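Local coordinates for protein B-agarase (Agarivorans gilvus, PDB 5Z6P) that acts as a family 50 glycoside hydrolase that breaks down agarose, probably by cutting its beta-galactosidic linkages, at residues A[647-658]-A[698-709]; A[89-98]-A[135-143]. All blocks are in the same frame, centred on the assembly; numbering follows the deposited sequence.

In the fold
Contact 2 comes first along the chain and is complete before contact 1 begins. It lies in the N-terminal, carbohydrate-binding-module-like domain, where strands 95-103 and 135-140 pair antiparallel. Contact 1 belongs to the later hydrolase part: the segment after strand 640-643 packs on the end of helix 689-704 and on the turn into strand 709-714, beside a sheet in which 640-643, 664-668 and 709-714 run parallel. The two centres are 38 Å apart and the nearest atoms about 14 Å, so the contacts do not touch. The first domain still reaches the second near contact 1, since S195 and L196 bond to the carboxylate of E647, and S71 and F75 meet H650.

Contact 1: A[647-658]-A[698-709]; sequences EGLHPEPWSFLA and RYMQTVVDNPYF
L649 spreads its two methyls between two aromatic rings. CD1 sits over one face of F709, 3.9 Å from the ring centroid and 19° off the normal, while CD2 lies over one face of the W654 indole, toward its rim. The setting is consistent with the beta/alpha barrel expected of this family: the turn N706-F709 leads from helix 689-704 into strand 709-714, and the loop that carries L649 follows the parallel strand 640-643. F709 in turn points its edge at the face of W654 in a T-shaped stack, centroids 5.5 Å apart and planes at 83°. L657 comes to the F709 edge instead, its CD1 3.6 Å from F709 CE1, and rests its CB off-centre over the Y708 ring. On the helix, V703 CG2 meets L649 CD1 at 3.7 Å. Strand 664-668 adds I666 against both L649 and F709. N706 sets the turn: with CG anti to the backbone N (chi1 -171°), its OD1 accepts from Y708 N at 2.9 Å, in the carbonyl plane, closing an Asx turn. The amide's other end looks across the contact, where N706 ND2 donates to a water that gives a hydrogen to L649 O, 2.7 Å from the water oxygen.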
loop_
_atom_site.group_PDB
_atom_site.type_symbol
_atom_site.label_atom_id
_atom_site.label_comp_id
_atom_site.label_asym_id
_atom_site.label_seq_id
_atom_site.Cartn_x
_atom_site.Cartn_y
_atom_site.Cartn_z
ATOM N N GLU A 647 -3.302 8.288 7.443
ATOM C CA GLU A 647 -4.522 9.077 7.414
ATOM C C GLU A 647 -4.354 10.371 6.619
ATOM O O GLU A 647 -5.340 10.987 6.228
ATOM C CB GLU A 647 -4.995 9.361 8.835
ATOM C CG GLU A 647 -5.395 8.103 9.609
ATOM C CD GLU A 647 -6.105 8.396 10.915
ATOM O OE1 GLU A 647 -6.559 9.534 11.109
ATOM O OE2 GLU A 647 -6.223 7.475 11.744
ATOM N N GLY A 648 -3.102 10.761 6.370
ATOM C CA GLY A 648 -2.779 11.905 5.533
ATOM C C GLY A 648 -1.309 12.286 5.693
ATOM O O GLY A 648 -0.551 11.572 6.358
ATOM N N LEU A 649 -0.912 13.406 5.090
ATOM C CA LEU A 649 0.472 13.878 5.132
ATOM C C LEU A 649 0.778 14.533 6.474
ATOM O O LEU A 649 0.874 15.759 6.585
ATOM C CB LEU A 649 0.755 14.857 3.980
ATOM C CG LEU A 649 0.402 14.347 2.582
ATOM C CD1 LEU A 649 0.770 15.365 1.498
ATOM C CD2 LEU A 649 1.083 13.009 2.320
ATOM N N HIS A 650 0.921 13.691 7.485
ATOM C CA HIS A 650 1.273 14.139 8.813
ATOM C C HIS A 650 2.529 15.018 8.765
ATOM O O HIS A 650 3.508 14.653 8.126
ATOM C CB HIS A 650 1.480 12.937 9.708
ATOM C CG HIS A 650 1.525 13.268 11.163
ATOM N ND1 HIS A 650 2.593 13.916 11.742
ATOM C CD2 HIS A 650 0.643 13.033 12.154
ATOM C CE1 HIS A 650 2.364 14.069 13.031
ATOM N NE2 HIS A 650 1.181 13.552 13.306
ATOM N N PRO A 651 2.466 16.211 9.385
ATOM C CA PRO A 651 3.568 17.179 9.323
ATOM C C PRO A 651 4.940 16.625 9.727
ATOM O O PRO A 651 5.927 16.998 9.121
ATOM C CB PRO A 651 3.133 18.284 10.304
ATOM C CG PRO A 651 1.685 17.997 10.666
ATOM C CD PRO A 651 1.215 16.836 9.850
ATOM N N GLU A 652 4.993 15.752 10.715
ATOM C CA GLU A 652 6.266 15.293 11.250
ATOM C C GLU A 652 7.137 14.502 10.230
ATOM O O GLU A 652 8.288 14.860 10.030
ATOM C CB GLU A 652 6.008 14.476 12.514
ATOM C CG GLU A 652 7.207 14.241 13.395
ATOM C CD GLU A 652 6.891 13.308 14.548
ATOM O OE1 GLU A 652 5.825 13.468 15.172
ATOM O OE2 GLU A 652 7.698 12.387 14.805
ATOM N N PRO A 653 6.595 13.454 9.561
ATOM C CA PRO A 653 7.504 12.772 8.621
ATOM C C PRO A 653 7.669 13.496 7.285
ATOM O O PRO A 653 8.547 13.139 6.504
ATOM C CB PRO A 653 6.840 11.395 8.417
ATOM C CG PRO A 653 5.363 11.672 8.624
ATOM C CD PRO A 653 5.316 12.733 9.714
ATOM N N TRP A 654 6.844 14.499 7.019
ATOM C CA TRP A 654 6.964 15.228 5.767
ATOM C C TRP A 654 7.754 16.564 5.883
ATOM O O TRP A 654 7.785 17.344 4.929
ATOM C CB TRP A 654 5.563 15.452 5.181
ATOM C CG TRP A 654 4.965 14.152 4.720
ATOM C CD1 TRP A 654 4.038 13.391 5.372
ATOM C CD2 TRP A 654 5.304 13.433 3.528
ATOM N NE1 TRP A 654 3.761 12.252 4.649
ATOM C CE2 TRP A 654 4.525 12.252 3.514
ATOM C CE3 TRP A 654 6.176 13.679 2.461
ATOM C CZ2 TRP A 654 4.603 11.316 2.475
ATOM C CZ3 TRP A 654 6.246 12.752 1.433
ATOM C CH2 TRP A 654 5.457 11.592 1.445
ATOM N N SER A 655 8.415 16.774 7.032
ATOM C CA SER A 655 9.330 17.915 7.295
ATOM C C SER A 655 10.370 18.205 6.217
ATOM O O SER A 655 10.665 19.354 5.924
ATOM C CB SER A 655 10.096 17.685 8.598
ATOM O OG SER A 655 9.454 18.331 9.657
ATOM N N PHE A 656 10.916 17.138 5.647
ATOM C CA PHE A 656 12.015 17.197 4.702
ATOM C C PHE A 656 11.665 17.850 3.375
ATOM O O PHE A 656 12.560 18.210 2.614
ATOM C CB PHE A 656 12.529 15.777 4.434
ATOM C CG PHE A 656 11.616 14.959 3.555
ATOM C CD1 PHE A 656 10.603 14.188 4.111
ATOM C CD2 PHE A 656 11.769 14.966 2.172
ATOM C CE1 PHE A 656 9.760 13.438 3.307
ATOM C CE2 PHE A 656 10.936 14.220 1.363
ATOM C CZ PHE A 656 9.928 13.446 1.937
ATOM N N LEU A 657 10.373 17.965 3.078
ATOM C CA LEU A 657 9.907 18.424 1.771
ATOM C C LEU A 657 10.501 19.768 1.360
ATOM O O LEU A 657 10.861 19.960 0.198
ATOM C CB LEU A 657 8.375 18.513 1.751
ATOM C CG LEU A 657 7.616 17.175 1.640
ATOM C CD1 LEU A 657 6.121 17.404 1.799
ATOM C CD2 LEU A 657 7.920 16.428 0.328
ATOM N N ALA A 658 10.611 20.685 2.319
ATOM C CA ALA A 658 11.128 22.026 2.041
ATOM C C ALA A 658 12.566 22.023 1.515
ATOM O O ALA A 658 12.868 22.686 0.535
ATOM C CB ALA A 658 11.032 22.886 3.289
ATOM N N ARG A 698 -10.425 13.805 4.419
ATOM C CA ARG A 698 -9.416 14.295 5.343
ATOM C C ARG A 698 -8.002 14.117 4.773
ATOM O O ARG A 698 -7.168 15.016 4.865
ATOM C CB ARG A 698 -9.527 13.593 6.692
ATOM C CG ARG A 698 -10.648 14.114 7.595
ATOM C CD ARG A 698 -10.577 13.440 8.972
ATOM N NE ARG A 698 -11.873 12.896 9.344
ATOM C CZ ARG A 698 -12.062 11.709 9.893
ATOM N NH1 ARG A 698 -11.036 10.917 10.166
ATOM N NH2 ARG A 698 -13.284 11.317 10.174
ATOM N N TYR A 699 -7.745 12.957 4.182
ATOM C CA TYR A 699 -6.471 12.717 3.515
ATOM C C TYR A 699 -6.254 13.772 2.457
ATOM O O TYR A 699 -5.236 14.436 2.459
ATOM C CB TYR A 699 -6.410 11.320 2.885
ATOM C CG TYR A 699 -5.015 10.905 2.380
ATOM C CD1 TYR A 699 -4.471 11.434 1.213
ATOM C CD2 TYR A 699 -4.267 9.959 3.068
ATOM C CE1 TYR A 699 -3.190 11.022 0.749
ATOM C CE2 TYR A 699 -2.992 9.559 2.621
ATOM C CZ TYR A 699 -2.466 10.085 1.475
ATOM O OH TYR A 699 -1.217 9.657 1.066
ATOM N N MET A 700 -7.215 13.950 1.569
ATOM C CA MET A 700 -7.000 14.831 0.435
ATOM C C MET A 700 -6.759 16.293 0.798
ATOM O O MET A 700 -5.972 16.959 0.130
ATOM C CB MET A 700 -8.157 14.735 -0.531
ATOM C CG MET A 700 -8.135 13.448 -1.321
ATOM S SD MET A 700 -6.590 13.256 -2.209
ATOM C CE MET A 700 -6.693 14.679 -3.289
ATOM N N GLN A 701 -7.422 16.783 1.845
ATOM C CA GLN A 701 -7.286 18.178 2.264
ATOM C C GLN A 701 -5.831 18.459 2.563
ATOM O O GLN A 701 -5.261 19.492 2.221
ATOM C CB GLN A 701 -8.131 18.453 3.514
ATOM C CG GLN A 701 -9.618 18.345 3.322
ATOM C CD GLN A 701 -10.395 18.504 4.623
ATOM O OE1 GLN A 701 -9.885 18.232 5.705
ATOM N NE2 GLN A 701 -11.647 18.930 4.513
ATOM N N THR A 702 -5.262 17.476 3.229
ATOM C CA THR A 702 -3.902 17.444 3.665
ATOM C C THR A 702 -2.886 17.533 2.495
ATOM O O THR A 702 -1.820 18.162 2.606
ATOM C CB THR A 702 -3.768 16.174 4.520
ATOM O OG1 THR A 702 -3.575 16.491 5.905
ATOM C CG2 THR A 702 -2.815 15.254 3.988
ATOM N N VAL A 703 -3.247 16.975 1.348
ATOM C CA VAL A 703 -2.371 17.027 0.182
ATOM C C VAL A 703 -2.571 18.350 -0.546
ATOM O O VAL A 703 -1.603 18.989 -0.961
ATOM C CB VAL A 703 -2.624 15.844 -0.770
ATOM C CG1 VAL A 703 -1.707 15.913 -1.994
ATOM C CG2 VAL A 703 -2.453 14.508 -0.019
ATOM N N VAL A 704 -3.827 18.758 -0.695
ATOM C CA VAL A 704 -4.143 20.031 -1.324
ATOM C C VAL A 704 -3.482 21.175 -0.554
ATOM O O VAL A 704 -3.035 22.140 -1.159
ATOM C CB VAL A 704 -5.666 20.261 -1.418
ATOM C CG1 VAL A 704 -5.966 21.620 -2.001
ATOM C CG2 VAL A 704 -6.287 19.206 -2.292
ATOM N N ASP A 705 -3.388 21.030 0.767
ATOM C CA ASP A 705 -2.810 22.061 1.629
ATOM C C ASP A 705 -1.278 22.069 1.598
ATOM O O ASP A 705 -0.656 23.015 2.062
ATOM C CB ASP A 705 -3.263 21.891 3.081
ATOM C CG ASP A 705 -4.692 22.389 3.331
ATOM O OD1 ASP A 705 -5.278 23.040 2.447
ATOM O OD2 ASP A 705 -5.219 22.126 4.424
ATOM N N ASN A 706 -0.672 21.001 1.095
ATOM C CA ASN A 706 0.784 20.926 1.099
ATOM C C ASN A 706 1.342 21.509 -0.189
ATOM O O ASN A 706 1.052 21.030 -1.285
ATOM C CB ASN A 706 1.279 19.488 1.301
ATOM C CG ASN A 706 2.774 19.426 1.526
ATOM O OD1 ASN A 706 3.550 19.830 0.661
ATOM N ND2 ASN A 706 3.185 18.938 2.693
ATOM N N PRO A 707 2.173 22.542 -0.057
ATOM C CA PRO A 707 2.591 23.285 -1.246
ATOM C C PRO A 707 3.631 22.550 -2.109
ATOM O O PRO A 707 4.029 23.091 -3.127
ATOM C CB PRO A 707 3.174 24.575 -0.657
ATOM C CG PRO A 707 3.684 24.169 0.682
ATOM C CD PRO A 707 2.772 23.082 1.181
ATOM N N TYR A 708 4.050 21.349 -1.729
ATOM C CA TYR A 708 4.977 20.602 -2.580
ATOM C C TYR A 708 4.277 19.525 -3.379
ATOM O O TYR A 708 4.886 18.879 -4.234
ATOM C CB TYR A 708 6.100 19.992 -1.743
ATOM C CG TYR A 708 6.878 21.058 -1.040
ATOM C CD1 TYR A 708 7.919 21.705 -1.680
ATOM C CD2 TYR A 708 6.542 21.452 0.247
ATOM C CE1 TYR A 708 8.626 22.703 -1.052
ATOM C CE2 TYR A 708 7.237 22.450 0.885
ATOM C CZ TYR A 708 8.285 23.072 0.226
ATOM O OH TYR A 708 8.989 24.066 0.848
ATOM N N PHE A 709 2.986 19.340 -3.127
ATOM C CA PHE A 709 2.273 18.275 -3.805
ATOM C C PHE A 709 1.351 18.767 -4.910
ATOM O O PHE A 709 0.680 19.807 -4.795
ATOM C CB PHE A 709 1.504 17.441 -2.786
ATOM C CG PHE A 709 2.337 16.369 -2.166
ATOM C CD1 PHE A 709 3.162 16.651 -1.094
ATOM C CD2 PHE A 709 2.317 15.085 -2.681
ATOM C CE1 PHE A 709 3.946 15.672 -0.539
ATOM C CE2 PHE A 709 3.100 14.104 -2.147
ATOM C CZ PHE A 709 3.918 14.385 -1.071
HETATM O O HOH W 1 -8.532 10.850 9.368
HETATM O O HOH W 2 1.639 17.966 5.154
HETATM O O HOH W 3 -1.324 17.110 7.938
HETATM O O HOH W 4 5.912 19.655 4.507
HETATM O O HOH W 5 11.453 25.163 -0.071
#

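Contact 2: A[89-98]-A[135-143]; sequences WSDLGNFCFA and QSFMVELKG
K142 runs back along the loop before strand 95-103, and more of its surface is covered here than that of any other residue in the two segments. CG leaves anti to the backbone N (chi1 176°), and bends further out swing the chain over G93 and N94: K142 CE comes 3.1 Å from G93 O, and K142 CG packs by N94 OD1. At the tip, NZ gives S90 O a weak hydrogen bond of 3.3 Å.

F95 has two residues opposite it, L141 and K142, which makes a classic beta bulge; L141 N bonds to F95 O at 3.2 Å, in the carbonyl plane, whereas the bond from F95 N to K142 O is weak. The L141 side chain leaves roughly at a right angle to its bond, toward aromatics: CB lies 4.0 Å from F95 CZ, and CD1 reaches the edge of the W89 indole.

Beyond the bulge the strands pair antiparallel within the CBM-like domain, probably a beta-sandwich; strand 199-210 flanks 95-103 on its other side. F97 and V139 form a hydrogen-bonded pair with unequal bonds: V139 N to F97 O is 2.8 Å and nearly straight (165°), while the return bond from F97 N has its donor tilted from the V139 carbonyl plane.

C96 and E140 are a non-hydrogen-bonded pair. C96 SG nestles against E140 CA and the bent M138 chain, 3.5 Å from M138 CE. E140 sends its carboxylate elsewhere, OE2 taking the backbone N-H of C151, half of the disulfide with C162.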
loop_
_atom_site.group_PDB
_atom_site.type_symbol
_atom_site.label_atom_id
_atom_site.label_comp_id
_atom_site.label_asym_id
_atom_site.label_seq_id
_atom_site.Cartn_x
_atom_site.Cartn_y
_atom_site.Cartn_z
ATOM N N TRP A 89 3.613 -17.982 27.954
ATOM C CA TRP A 89 2.231 -18.249 27.578
ATOM C C TRP A 89 2.103 -19.471 26.666
ATOM O O TRP A 89 1.064 -19.677 26.036
ATOM C CB TRP A 89 1.627 -17.019 26.887
ATOM C CG TRP A 89 1.367 -15.867 27.814
ATOM C CD1 TRP A 89 1.434 -15.881 29.167
ATOM C CD2 TRP A 89 0.999 -14.529 27.445
ATOM N NE1 TRP A 89 1.132 -14.641 29.671
ATOM C CE2 TRP A 89 0.866 -13.792 28.633
ATOM C CE3 TRP A 89 0.771 -13.886 26.228
ATOM C CZ2 TRP A 89 0.517 -12.448 28.641
ATOM C CZ3 TRP A 89 0.431 -12.553 26.238
ATOM C CH2 TRP A 89 0.303 -11.848 27.437
ATOM N N SER A 90 3.157 -20.282 26.605
ATOM C CA SER A 90 3.211 -21.431 25.696
ATOM C C SER A 90 2.521 -22.674 26.261
ATOM O O SER A 90 2.429 -23.700 25.594
ATOM C CB SER A 90 4.665 -21.765 25.357
ATOM O OG SER A 90 5.405 -22.055 26.529
ATOM N N ASP A 91 2.037 -22.577 27.490
ATOM C CA ASP A 91 1.406 -23.707 28.152
ATOM C C ASP A 91 -0.105 -23.555 28.235
ATOM O O ASP A 91 -0.763 -24.309 28.939
ATOM C CB ASP A 91 1.981 -23.875 29.562
ATOM C CG ASP A 91 1.764 -22.634 30.432
ATOM O OD1 ASP A 91 2.091 -21.513 29.972
ATOM O OD2 ASP A 91 1.260 -22.778 31.570
ATOM N N LEU A 92 -0.654 -22.582 27.516
ATOM C CA LEU A 92 -2.055 -22.215 27.685
ATOM C C LEU A 92 -2.977 -22.879 26.669
ATOM O O LEU A 92 -4.198 -22.773 26.763
ATOM C CB LEU A 92 -2.208 -20.698 27.592
ATOM C CG LEU A 92 -1.311 -19.856 28.503
ATOM C CD1 LEU A 92 -1.474 -18.377 28.178
ATOM C CD2 LEU A 92 -1.617 -20.121 29.964
ATOM N N GLY A 93 -2.388 -23.566 25.700
ATOM C CA GLY A 93 -3.157 -24.093 24.590
ATOM C C GLY A 93 -3.450 -22.977 23.610
ATOM O O GLY A 93 -2.698 -22.001 23.532
ATOM N N ASN A 94 -4.541 -23.115 22.866
ATOM C CA ASN A 94 -4.963 -22.092 21.920
ATOM C C ASN A 94 -5.623 -20.922 22.632
ATOM O O ASN A 94 -6.593 -21.107 23.354
ATOM C CB ASN A 94 -5.925 -22.680 20.893
ATOM C CG ASN A 94 -5.270 -23.724 20.013
ATOM O OD1 ASN A 94 -4.075 -23.656 19.722
ATOM N ND2 ASN A 94 -6.054 -24.694 19.579
ATOM N N PHE A 95 -5.111 -19.718 22.413
ATOM C CA PHE A 95 -5.591 -18.553 23.154
ATOM C C PHE A 95 -5.374 -17.221 22.432
ATOM O O PHE A 95 -4.607 -17.133 21.473
ATOM C CB PHE A 95 -4.896 -18.490 24.512
ATOM C CG PHE A 95 -3.484 -18.000 24.435
ATOM C CD1 PHE A 95 -2.458 -18.864 24.102
ATOM C CD2 PHE A 95 -3.184 -16.675 24.676
ATOM C CE1 PHE A 95 -1.171 -18.419 24.020
ATOM C CE2 PHE A 95 -1.887 -16.218 24.591
ATOM C CZ PHE A 95 -0.878 -17.090 24.264
ATOM N N CYS A 96 -6.042 -16.186 22.935
ATOM C CA CYS A 96 -5.836 -14.811 22.490
ATOM C C CYS A 96 -5.429 -13.878 23.635
ATOM O O CYS A 96 -5.870 -14.025 24.779
ATOM C CB CYS A 96 -7.101 -14.248 21.843
ATOM S SG CYS A 96 -7.744 -15.179 20.450
ATOM N N PHE A 97 -4.577 -12.916 23.315
ATOM C CA PHE A 97 -4.449 -11.735 24.144
ATOM C C PHE A 97 -5.655 -10.852 23.816
ATOM O O PHE A 97 -5.957 -10.616 22.652
ATOM C CB PHE A 97 -3.124 -11.014 23.887
ATOM C CG PHE A 97 -3.048 -9.656 24.513
ATOM C CD1 PHE A 97 -2.812 -9.517 25.867
ATOM C CD2 PHE A 97 -3.232 -8.517 23.747
ATOM C CE1 PHE A 97 -2.753 -8.258 26.449
ATOM C CE2 PHE A 97 -3.176 -7.255 24.325
ATOM C CZ PHE A 97 -2.936 -7.128 25.675
ATOM N N ALA A 98 -6.368 -10.396 24.838
ATOM C CA ALA A 98 -7.618 -9.689 24.616
ATOM C C ALA A 98 -7.788 -8.492 25.549
ATOM O O ALA A 98 -7.176 -8.417 26.609
ATOM C CB ALA A 98 -8.779 -10.634 24.776
ATOM N N GLN A 135 -16.606 -2.762 22.468
ATOM C CA GLN A 135 -16.119 -3.930 21.728
ATOM C C GLN A 135 -15.167 -4.808 22.522
ATOM O O GLN A 135 -14.350 -4.278 23.242
ATOM C CB GLN A 135 -15.349 -3.477 20.491
ATOM C CG GLN A 135 -16.024 -2.979 19.172
ATOM C CD GLN A 135 -16.122 -1.462 19.071
ATOM O OE1 GLN A 135 -17.203 -0.942 19.280
ATOM N NE2 GLN A 135 -14.973 -0.774 19.098
ATOM N N SER A 136 -15.184 -6.117 22.298
ATOM C CA SER A 136 -14.095 -6.987 22.756
ATOM C C SER A 136 -13.150 -7.285 21.603
ATOM O O SER A 136 -13.604 -7.589 20.513
ATOM C CB SER A 136 -14.608 -8.307 23.336
ATOM O OG SER A 136 -15.007 -8.147 24.682
ATOM N N PHE A 137 -11.844 -7.200 21.840
ATOM C CA PHE A 137 -10.858 -7.433 20.794
ATOM C C PHE A 137 -9.945 -8.592 21.157
ATOM O O PHE A 137 -9.534 -8.723 22.293
ATOM C CB PHE A 137 -10.038 -6.167 20.527
ATOM C CG PHE A 137 -10.857 -5.022 20.017
ATOM C CD1 PHE A 137 -11.157 -4.920 18.677
ATOM C CD2 PHE A 137 -11.360 -4.069 20.884
ATOM C CE1 PHE A 137 -11.924 -3.892 18.206
ATOM C CE2 PHE A 137 -12.109 -3.035 20.419
ATOM C CZ PHE A 137 -12.399 -2.945 19.070
ATOM N N MET A 138 -9.649 -9.440 20.178
ATOM C CA MET A 138 -8.855 -10.643 20.395
ATOM C C MET A 138 -7.686 -10.703 19.426
ATOM O O MET A 138 -7.866 -10.544 18.220
ATOM C CB MET A 138 -9.710 -11.894 20.224
ATOM C CG MET A 138 -10.997 -11.915 21.030
ATOM S SD MET A 138 -10.839 -12.917 22.517
ATOM C CE MET A 138 -10.942 -14.590 21.868
ATOM N N VAL A 139 -6.491 -10.922 19.955
ATOM C CA VAL A 139 -5.319 -11.130 19.123
ATOM C C VAL A 139 -4.834 -12.565 19.330
ATOM O O VAL A 139 -4.280 -12.889 20.378
ATOM C CB VAL A 139 -4.200 -10.142 19.459
ATOM C CG1 VAL A 139 -3.043 -10.313 18.496
ATOM C CG2 VAL A 139 -4.724 -8.724 19.412
ATOM N N GLU A 140 -5.068 -13.425 18.338
ATOM C CA GLU A 140 -4.801 -14.847 18.495
ATOM C C GLU A 140 -3.338 -15.150 18.295
ATOM O O GLU A 140 -2.779 -14.898 17.239
ATOM C CB GLU A 140 -5.639 -15.682 17.527
ATOM C CG GLU A 140 -5.250 -17.164 17.542
ATOM C CD GLU A 140 -6.351 -18.080 17.034
ATOM O OE1 GLU A 140 -7.457 -18.074 17.616
ATOM O OE2 GLU A 140 -6.109 -18.793 16.044
ATOM N N LEU A 141 -2.724 -15.690 19.336
ATOM C CA LEU A 141 -1.300 -15.963 19.334
ATOM C C LEU A 141 -1.023 -17.452 19.125
ATOM O O LEU A 141 0.101 -17.845 18.865
ATOM C CB LEU A 141 -0.665 -15.476 20.640
ATOM C CG LEU A 141 -0.508 -13.960 20.797
ATOM C CD1 LEU A 141 -0.006 -13.595 22.182
ATOM C CD2 LEU A 141 0.423 -13.410 19.740
ATOM N N LYS A 142 -2.050 -18.276 19.257
ATOM C CA LYS A 142 -1.914 -19.695 18.966
ATOM C C LYS A 142 -3.263 -20.271 18.574
ATOM O O LYS A 142 -4.286 -19.943 19.178
ATOM C CB LYS A 142 -1.327 -20.459 20.162
ATOM C CG LYS A 142 -1.245 -21.974 19.933
ATOM C CD LYS A 142 0.023 -22.601 20.504
ATOM C CE LYS A 142 -0.070 -22.773 22.008
ATOM N NZ LYS A 142 1.066 -23.552 22.571
ATOM N N GLY A 143 -3.258 -21.117 17.548
ATOM C CA GLY A 143 -4.471 -21.768 17.086
ATOM C C GLY A 143 -4.214 -23.158 16.534
ATOM O O GLY A 143 -5.062 -24.042 16.661
#